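Local coordinates for protein YghZ aldo-keto reductase (Escherichia coli, PDB 3N6Q) that probably reduces aldehydes or ketones with a nicotinamide cofactor, as an aldo-keto reductase with a TIM-barrel fold, at residues B[146-150]-B[177-182]; B[164-170]-B[187-193]; B[273-277]-B[324-328]. All blocks are in the same frame, centred on the assembly; numbering follows the deposited sequence. Where two conformers were deposited one is given.

Contact 1 (B[146-150]-B[177-182])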
loop_
_atom_site.group_PDB
_atom_site.type_symbol
_atom_site.label_atom_id
_atom_site.label_comp_id
_atom_site.label_asym_id
_atom_site.label_seq_id
_atom_site.Cartn_x
_atom_site.Cartn_y
_atom_site.Cartn_z
ATOM N N MET B 146 -19.779 -1.456 12.368
ATOM C CA MET B 146 -19.543 -0.704 11.141
ATOM C C MET B 146 -18.101 -0.289 10.987
ATOM O O MET B 146 -17.626 0.002 9.875
ATOM C CB MET B 146 -20.499 0.525 11.111
ATOM C CG MET B 146 -21.949 0.109 10.898
ATOM S SD MET B 146 -22.922 1.667 10.631
ATOM C CE MET B 146 -23.275 2.000 12.344
ATOM N N GLU B 147 -17.322 -0.321 12.069
ATOM C CA GLU B 147 -15.917 -0.000 11.903
ATOM C C GLU B 147 -15.229 -1.089 10.978
ATOM O O GLU B 147 -14.299 -0.795 10.202
ATOM C CB GLU B 147 -15.227 -0.081 13.244
ATOM C CG GLU B 147 -15.559 1.097 14.172
ATOM C CD GLU B 147 -16.920 0.980 14.922
ATOM O OE1 GLU B 147 -17.659 -0.053 14.904
ATOM O OE2 GLU B 147 -17.250 2.012 15.557
ATOM N N GLU B 148 -15.652 -2.316 11.165
ATOM C CA GLU B 148 -15.103 -3.441 10.343
ATOM C C GLU B 148 -15.531 -3.281 8.877
ATOM O O GLU B 148 -14.720 -3.397 7.965
ATOM C CB GLU B 148 -15.569 -4.785 10.905
ATOM C CG GLU B 148 -15.018 -5.989 10.004
ATOM C CD GLU B 148 -15.235 -7.367 10.641
ATOM O OE1 GLU B 148 -15.448 -7.448 11.869
ATOM O OE2 GLU B 148 -15.256 -8.372 9.902
ATOM N N THR B 149 -16.830 -3.059 8.646
ATOM C CA THR B 149 -17.316 -2.839 7.296
ATOM C C THR B 149 -16.604 -1.631 6.665
ATOM O O THR B 149 -16.126 -1.723 5.515
ATOM C CB THR B 149 -18.827 -2.644 7.328
ATOM O OG1 THR B 149 -19.433 -3.804 7.928
ATOM C CG2 THR B 149 -19.391 -2.463 5.911
ATOM N N ALA B 150 -16.494 -0.503 7.411
ATOM C CA ALA B 150 -15.796 0.689 6.866
ATOM C C ALA B 150 -14.367 0.432 6.509
ATOM O O ALA B 150 -13.874 0.986 5.529
ATOM C CB ALA B 150 -15.909 1.920 7.825
ATOM N N LYS B 177 -22.820 7.542 10.644
ATOM C CA LYS B 177 -21.703 6.834 11.248
ATOM C C LYS B 177 -20.693 6.402 10.152
ATOM O O LYS B 177 -19.477 6.502 10.344
ATOM C CB LYS B 177 -22.227 5.622 12.043
ATOM C CG LYS B 177 -21.109 4.878 12.820
ATOM C CD LYS B 177 -20.265 5.861 13.645
ATOM C CE LYS B 177 -19.518 5.104 14.740
ATOM N NZ LYS B 177 -18.646 6.007 15.551
ATOM N N MET B 178 -21.193 5.859 9.045
ATOM C CA MET B 178 -20.242 5.367 8.000
ATOM C C MET B 178 -19.443 6.519 7.443
ATOM O O MET B 178 -18.263 6.400 7.109
ATOM C CB MET B 178 -20.974 4.640 6.852
ATOM C CG MET B 178 -21.723 3.368 7.275
ATOM S SD MET B 178 -20.446 2.058 7.700
ATOM C CE MET B 178 -19.408 2.359 6.239
ATOM N N VAL B 179 -20.086 7.692 7.304
ATOM C CA VAL B 179 -19.358 8.857 6.821
ATOM C C VAL B 179 -18.227 9.187 7.742
ATOM O O VAL B 179 -17.090 9.465 7.275
ATOM C CB VAL B 179 -20.296 10.125 6.716
ATOM C CG1 VAL B 179 -19.439 11.376 6.508
ATOM C CG2 VAL B 179 -21.280 9.916 5.592
ATOM N N GLU B 180 -18.516 9.193 9.055
ATOM C CA GLU B 180 -17.482 9.555 10.033
ATOM C C GLU B 180 -16.366 8.491 10.018
ATOM O O GLU B 180 -15.161 8.829 10.150
ATOM C CB GLU B 180 -18.103 9.658 11.450
ATOM C CG GLU B 180 -19.146 10.823 11.501
ATOM C CD GLU B 180 -20.092 10.833 12.735
ATOM O OE1 GLU B 180 -20.140 9.850 13.518
ATOM O OE2 GLU B 180 -20.902 11.798 12.845
ATOM N N LEU B 181 -16.777 7.225 9.951
ATOM C CA LEU B 181 -15.789 6.112 9.973
ATOM C C LEU B 181 -14.877 6.161 8.752
ATOM O O LEU B 181 -13.639 6.159 8.883
ATOM C CB LEU B 181 -16.480 4.744 10.116
ATOM C CG LEU B 181 -17.075 4.466 11.506
ATOM C CD1 LEU B 181 -17.870 3.179 11.419
ATOM C CD2 LEU B 181 -15.979 4.433 12.644
ATOM N N LEU B 182 -15.455 6.375 7.576
ATOM C CA LEU B 182 -14.615 6.452 6.406
ATOM C C LEU B 182 -13.756 7.712 6.457
ATOM O O LEU B 182 -12.651 7.724 5.926
ATOM C CB LEU B 182 -15.472 6.428 5.147
ATOM C CG LEU B 182 -16.161 5.097 4.865
ATOM C CD1 LEU B 182 -17.299 5.346 3.857
ATOM C CD2 LEU B 182 -15.127 4.082 4.304
HETATM O O HOH W 1 -16.136 4.279 16.143
#
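Ala150 and Leu181 face each other where helix 146-158 crosses helix 172-183, two helices on the outside of the TIM barrel, and their CB atoms lie 3.7 Å apart. The segment axes approach to 9.5 Å at a signed crossing angle of -57°, and the CA atoms of Ala150 and Leu182 come as near as 5.9 Å, consistent with the small alanine side chain. This buried part is closely filled. Leu181 forks over the other helix: CD1 lies 3.5 Å from the carbonyl carbon C of Met146, while CD2 turns to the CG of Glu147. Met178 is folded at chi2 (-70°) and again at chi3, which sets its SD 3.7 Å from Met146 CB and brings its methyl against Ala150. Nearer the surface, Met146 bends at chi3 (-88°) and lays CE 3.6 Å from Lys177 CG, on the aliphatic stem of the lysine. The solvent side is looser. There Glu147 OE2 and Lys177 NZ stay 4.2 Å apart, too far for direct pairing, and a water spans them, donating to OE2 at 2.6 Å and accepting from NZ. Glu148 turns away to Tyr164 and Gly22 of the second subunit. With thioethers and branched methyls inside and water-mediated charges outside, the two helices probably hold together by apolar fit, the opposite charges, joined through water, adding at most a softer, screened attraction.

Contact 2 (B[164-170]-B[187-193]); sequences YVGISSY and IPLLIHQ
Ile187 opens the segment with its CG2 against Val165 CG2, ahead of the parallel pairing that joins strands 162-168 and 191-193, the two strands of a beta-alpha-beta unit of the TIM barrel. Pro188 contributes its carbonyl: a water donates to its O and accepts from Val165 N. Leu189 then sends CD2 to within 3.8 Å of Ile167 CD1, the two side chains crossing at about a right angle. Leu190 N bonds Val165 O at 3.0 Å, and its CD2 packs on Tyr164 CB. At Ile191 the O receives Ile167 N at 3.0 Å; CG2 lies 3.8 Å from the CA of Gly166, where a side chain would collide with it. His192 stands with CG anti to the backbone N (chi1 -173°), which sets one ring face against Ile167 O and turns the edge to the loop; NE2 donates at 2.9 Å to a lone pair of Tyr170 O, 9° out of the ring plane. Gln193 comes last, its N bonding Ile167 O at 2.9 Å, its O taking Ser168 OG at 2.7 Å and, weakly, Ser169 N. Backbone, hydroxyl and imidazole bonds together probably steady the chain on the side of the barrel where aldo-keto reductases hold cofactor and substrate.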
loop_
_atom_site.group_PDB
_atom_site.type_symbol
_atom_site.label_atom_id
_atom_site.label_comp_id
_atom_site.label_asym_id
_atom_site.label_seq_id
_atom_site.Cartn_x
_atom_site.Cartn_y
_atom_site.Cartn_z
ATOM N N TYR B 164 -14.018 4.512 -5.578
ATOM C CA TYR B 164 -14.911 5.173 -4.610
ATOM C C TYR B 164 -15.763 4.121 -3.902
ATOM O O TYR B 164 -15.879 2.969 -4.368
ATOM C CB TYR B 164 -15.934 6.116 -5.309
ATOM C CG TYR B 164 -15.346 7.207 -6.189
ATOM C CD1 TYR B 164 -15.034 8.471 -5.642
ATOM C CD2 TYR B 164 -15.182 7.008 -7.564
ATOM C CE1 TYR B 164 -14.598 9.523 -6.479
ATOM C CE2 TYR B 164 -14.694 8.030 -8.401
ATOM C CZ TYR B 164 -14.458 9.299 -7.839
ATOM O OH TYR B 164 -14.037 10.326 -8.626
ATOM N N VAL B 165 -16.366 4.501 -2.781
ATOM C CA VAL B 165 -17.205 3.545 -2.090
ATOM C C VAL B 165 -18.612 4.100 -1.826
ATOM O O VAL B 165 -18.784 5.299 -1.718
ATOM C CB VAL B 165 -16.535 3.036 -0.772
ATOM C CG1 VAL B 165 -15.362 2.094 -1.143
ATOM C CG2 VAL B 165 -16.089 4.170 0.107
ATOM N N GLY B 166 -19.572 3.202 -1.698
ATOM C CA GLY B 166 -21.020 3.535 -1.577
ATOM C C GLY B 166 -21.641 2.652 -0.487
ATOM O O GLY B 166 -21.061 1.628 -0.069
ATOM N N ILE B 167 -22.798 3.053 0.007
ATOM C CA ILE B 167 -23.619 2.176 0.793
ATOM C C ILE B 167 -25.019 2.113 0.249
ATOM O O ILE B 167 -25.489 3.034 -0.456
ATOM C CB ILE B 167 -23.630 2.553 2.299
ATOM C CG1 ILE B 167 -24.169 3.999 2.478
ATOM C CG2 ILE B 167 -22.213 2.551 2.866
ATOM C CD1 ILE B 167 -24.134 4.443 4.035
ATOM N N SER B 168 -25.723 1.067 0.626
ATOM C CA SER B 168 -27.108 0.866 0.173
ATOM C C SER B 168 -28.011 0.446 1.317
ATOM O O SER B 168 -27.676 -0.426 2.088
ATOM C CB SER B 168 -27.176 -0.170 -0.990
ATOM O OG SER B 168 -28.502 -0.253 -1.491
ATOM N N SER B 169 -29.127 1.171 1.455
ATOM C CA SER B 169 -30.163 0.908 2.442
ATOM C C SER B 169 -29.745 1.023 3.903
ATOM O O SER B 169 -30.239 0.292 4.766
ATOM C CB SER B 169 -30.959 -0.350 2.119
ATOM O OG SER B 169 -31.315 -0.392 0.710
ATOM N N TYR B 170 -28.903 2.011 4.190
ATOM C CA TYR B 170 -28.500 2.343 5.555
ATOM C C TYR B 170 -29.426 3.451 6.007
ATOM O O TYR B 170 -29.648 4.389 5.265
ATOM C CB TYR B 170 -27.070 2.859 5.575
ATOM C CG TYR B 170 -26.051 1.722 5.609
ATOM C CD1 TYR B 170 -25.990 0.796 4.554
ATOM C CD2 TYR B 170 -25.088 1.690 6.599
ATOM C CE1 TYR B 170 -25.024 -0.268 4.566
ATOM C CE2 TYR B 170 -24.099 0.704 6.600
ATOM C CZ TYR B 170 -24.063 -0.243 5.574
ATOM O OH TYR B 170 -23.062 -1.194 5.656
ATOM N N ILE B 187 -11.393 9.045 3.482
ATOM C CA ILE B 187 -12.153 8.662 2.313
ATOM C C ILE B 187 -13.575 9.228 2.488
ATOM O O ILE B 187 -14.197 9.011 3.534
ATOM C CB ILE B 187 -12.231 7.110 2.252
ATOM C CG1 ILE B 187 -10.820 6.574 1.959
ATOM C CG2 ILE B 187 -13.270 6.658 1.165
ATOM C CD1 ILE B 187 -10.753 5.066 2.106
ATOM N N PRO B 188 -14.067 9.989 1.490
ATOM C CA PRO B 188 -15.474 10.428 1.589
ATOM C C PRO B 188 -16.411 9.351 1.114
ATOM O O PRO B 188 -16.140 8.729 0.069
ATOM C CB PRO B 188 -15.558 11.637 0.617
ATOM C CG PRO B 188 -14.417 11.451 -0.407
ATOM C CD PRO B 188 -13.363 10.499 0.280
ATOM N N LEU B 189 -17.547 9.173 1.780
ATOM C CA LEU B 189 -18.586 8.282 1.252
ATOM C C LEU B 189 -19.095 8.905 -0.050
ATOM O O LEU B 189 -19.576 10.054 -0.017
ATOM C CB LEU B 189 -19.734 8.167 2.257
ATOM C CG LEU B 189 -20.901 7.309 1.732
ATOM C CD1 LEU B 189 -20.498 5.761 1.479
ATOM C CD2 LEU B 189 -22.058 7.319 2.776
ATOM N N LEU B 190 -19.040 8.190 -1.189
ATOM C CA LEU B 190 -19.475 8.811 -2.462
ATOM C C LEU B 190 -20.991 8.981 -2.576
ATOM O O LEU B 190 -21.494 10.016 -3.078
ATOM C CB LEU B 190 -18.934 8.032 -3.673
ATOM C CG LEU B 190 -19.440 8.574 -5.013
ATOM C CD1 LEU B 190 -18.749 9.976 -5.371
ATOM C CD2 LEU B 190 -19.192 7.515 -6.125
ATOM N N ILE B 191 -21.722 7.936 -2.193
ATOM C CA ILE B 191 -23.061 7.689 -2.717
ATOM C C ILE B 191 -23.833 6.737 -1.814
ATOM O O ILE B 191 -23.259 5.796 -1.156
ATOM C CB ILE B 191 -22.999 7.208 -4.210
ATOM C CG1 ILE B 191 -24.356 7.218 -4.878
ATOM C CG2 ILE B 191 -22.396 5.743 -4.309
ATOM C CD1 ILE B 191 -24.188 7.082 -6.486
ATOM N N HIS B 192 -25.158 6.952 -1.779
ATOM C CA HIS B 192 -26.092 6.103 -1.073
ATOM C C HIS B 192 -27.104 5.653 -2.120
ATOM O O HIS B 192 -27.617 6.481 -2.929
ATOM C CB HIS B 192 -26.777 6.905 0.084
ATOM C CG HIS B 192 -27.647 6.080 1.000
ATOM N ND1 HIS B 192 -28.738 5.357 0.557
ATOM C CD2 HIS B 192 -27.590 5.881 2.345
ATOM C CE1 HIS B 192 -29.325 4.772 1.585
ATOM N NE2 HIS B 192 -28.627 5.056 2.680
ATOM N N GLN B 193 -27.366 4.349 -2.168
ATOM C CA GLN B 193 -28.425 3.816 -2.998
ATOM C C GLN B 193 -29.607 3.314 -2.179
ATOM O O GLN B 193 -29.603 2.156 -1.722
ATOM C CB GLN B 193 -27.843 2.678 -3.909
ATOM C CG GLN B 193 -28.847 2.047 -4.786
ATOM C CD GLN B 193 -28.191 1.017 -5.736
ATOM O OE1 GLN B 193 -28.730 -0.049 -5.934
ATOM N NE2 GLN B 193 -27.090 1.374 -6.359
HETATM O O HOH W 2 -15.422 7.217 -2.016
HETATM O O HOH W 3 -29.694 -1.623 -3.992
#

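Contact 3 (B[273-277]-B[324-328]); sequences MAQQR and ELAQI
The backbones of Met273 and Ile328 stay well apart, with 8.1 Å between CA atoms at the nearest pair, and long side chains have to span the gap. This is a contact at the surface of the TIM-barrel fold, joining the last turn of helix 261-276 and the residue just after it, Arg277, to the early turns of helix 322-334. Met273 supplies the apolar half. Its terminal CE lies 3.5 Å from Ile328 CG1 and also touches Glu324 O and Gln327 CB, so one methyl fits over a full turn of the opposite helix. Ile328 also touches Trp288 of helix 281-289. The polar half is a salt bridge, Arg277 NH1 to Glu324 OE2 at 3.0 Å, with an N-H...O angle of 162°. The arginine chain bends at chi3 (53°), bringing NH1 round to the carboxylate. OE2 sits at the edge of the guanidinium and in its plane, but is itself met on its syn side from out of the carboxylate plane; the two groups are not coplanar, their planes being 41° apart. Both groups have other anchors: Arg277 NE bonds Gln279, NH1 also reaches Thr319 O and the guanidinium makes a cation-pi contact with Phe320, while Glu324 OE1 accepts from Ser321 N. A leucine in place of Arg277 would probably leave the Glu324 carboxylate without its positive mate and Phe320 without its cation. Beside the bridge, a water donates to Met273 O at 3.1 Å and to Glu324 OE2 at 3.0 Å.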
loop_
_atom_site.group_PDB
_atom_site.type_symbol
_atom_site.label_atom_id
_atom_site.label_comp_id
_atom_site.label_asym_id
_atom_site.label_seq_id
_atom_site.Cartn_x
_atom_site.Cartn_y
_atom_site.Cartn_z
ATOM N N MET B 273 -52.765 12.154 -15.035
ATOM C CA MET B 273 -51.887 13.304 -14.801
ATOM C C MET B 273 -50.713 13.248 -15.724
ATOM O O MET B 273 -50.302 14.288 -16.265
ATOM C CB MET B 273 -51.404 13.446 -13.350
ATOM C CG MET B 273 -52.506 13.741 -12.280
ATOM S SD MET B 273 -51.792 14.066 -10.647
ATOM C CE MET B 273 -50.857 15.606 -10.958
ATOM N N ALA B 274 -50.073 12.074 -15.809
ATOM C CA ALA B 274 -48.893 11.966 -16.678
ATOM C C ALA B 274 -49.270 12.357 -18.135
ATOM O O ALA B 274 -48.547 13.112 -18.811
ATOM C CB ALA B 274 -48.324 10.519 -16.623
ATOM N N GLN B 275 -50.397 11.840 -18.610
ATOM C CA GLN B 275 -50.795 12.104 -20.005
ATOM C C GLN B 275 -51.004 13.577 -20.272
ATOM O O GLN B 275 -50.699 14.060 -21.373
ATOM C CB GLN B 275 -52.082 11.351 -20.365
ATOM C CG GLN B 275 -51.853 9.876 -20.577
ATOM C CD GLN B 275 -53.147 9.076 -20.660
ATOM O OE1 GLN B 275 -54.247 9.572 -20.340
ATOM N NE2 GLN B 275 -53.010 7.802 -21.039
ATOM N N GLN B 276 -51.515 14.288 -19.266
ATOM C CA GLN B 276 -51.744 15.744 -19.346
ATOM C C GLN B 276 -50.411 16.470 -19.478
ATOM O O GLN B 276 -50.343 17.558 -20.040
ATOM C CB GLN B 276 -52.422 16.252 -18.080
ATOM C CG GLN B 276 -53.838 15.727 -17.834
ATOM C CD GLN B 276 -54.821 16.199 -18.887
ATOM O OE1 GLN B 276 -54.663 17.296 -19.457
ATOM N NE2 GLN B 276 -55.828 15.358 -19.180
ATOM N N ARG B 277 -49.346 15.887 -18.941
ATOM C CA ARG B 277 -48.019 16.483 -19.045
ATOM C C ARG B 277 -47.374 16.034 -20.352
ATOM O O ARG B 277 -46.245 16.410 -20.639
ATOM C CB ARG B 277 -47.134 16.047 -17.852
ATOM C CG ARG B 277 -47.674 16.517 -16.465
ATOM C CD ARG B 277 -46.955 15.697 -15.359
ATOM N NE ARG B 277 -45.498 15.767 -15.517
ATOM C CZ ARG B 277 -44.734 16.805 -15.161
ATOM N NH1 ARG B 277 -45.271 17.933 -14.690
ATOM N NH2 ARG B 277 -43.426 16.748 -15.353
ATOM N N GLU B 324 -49.577 20.452 -8.886
ATOM C CA GLU B 324 -49.375 19.095 -9.414
ATOM C C GLU B 324 -48.778 18.214 -8.340
ATOM O O GLU B 324 -49.232 17.081 -8.133
ATOM C CB GLU B 324 -48.373 19.116 -10.583
ATOM C CG GLU B 324 -48.960 19.388 -11.913
ATOM C CD GLU B 324 -47.885 19.356 -13.019
ATOM O OE1 GLU B 324 -46.884 20.073 -12.897
ATOM O OE2 GLU B 324 -48.076 18.632 -14.004
ATOM N N LEU B 325 -47.753 18.704 -7.656
ATOM C CA LEU B 325 -47.142 17.908 -6.584
ATOM C C LEU B 325 -48.137 17.502 -5.471
ATOM O O LEU B 325 -48.117 16.352 -4.977
ATOM C CB LEU B 325 -45.899 18.610 -6.008
ATOM C CG LEU B 325 -44.735 18.756 -7.003
ATOM C CD1 LEU B 325 -43.624 19.564 -6.297
ATOM C CD2 LEU B 325 -44.226 17.254 -7.384
ATOM N N ALA B 326 -48.996 18.458 -5.070
ATOM C CA ALA B 326 -49.968 18.239 -4.049
ATOM C C ALA B 326 -51.025 17.264 -4.559
ATOM O O ALA B 326 -51.478 16.385 -3.821
ATOM C CB ALA B 326 -50.650 19.601 -3.660
ATOM N N GLN B 327 -51.373 17.361 -5.829
ATOM C CA GLN B 327 -52.377 16.492 -6.458
ATOM C C GLN B 327 -51.847 15.024 -6.545
ATOM O O GLN B 327 -52.573 14.043 -6.303
ATOM C CB GLN B 327 -52.716 17.020 -7.860
ATOM C CG GLN B 327 -53.712 18.214 -7.919
ATOM C CD GLN B 327 -53.931 18.820 -9.318
ATOM O OE1 GLN B 327 -53.024 18.854 -10.169
ATOM N NE2 GLN B 327 -55.132 19.365 -9.530
ATOM N N ILE B 328 -50.594 14.908 -6.933
ATOM C CA ILE B 328 -49.927 13.584 -6.960
ATOM C C ILE B 328 -49.995 12.953 -5.558
ATOM O O ILE B 328 -50.483 11.831 -5.398
ATOM C CB ILE B 328 -48.459 13.741 -7.420
ATOM C CG1 ILE B 328 -48.456 13.990 -8.939
ATOM C CG2 ILE B 328 -47.578 12.422 -6.980
ATOM C CD1 ILE B 328 -47.084 14.458 -9.516
HETATM O O HOH W 4 -50.291 16.689 -14.300
#

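How the contacts relate
Contacts 1 and 2 form one continuous region, their centres 10 Å apart and their segments alternating along the chain. Helix 172-183 follows the first strand of contact 2 and precedes the second in the chain, and in the loop before strand 191-193 Ile187 N lies 3.0 Å from Leu182 O, a probable hydrogen bond. Met178 CG also packs on Tyr170 CE2 at 3.6 Å. Contact 2 thus lies in the barrel wall, with contact 1 on its helical outer layer. Contact 3 stands apart, its centre about 41 Å from that of contact 1 and 32 Å from that of contact 2. Contact 2 reaches the C-terminal side of the barrel strands, where relatives bind cofactor and substrate; no cofactor is present to measure from.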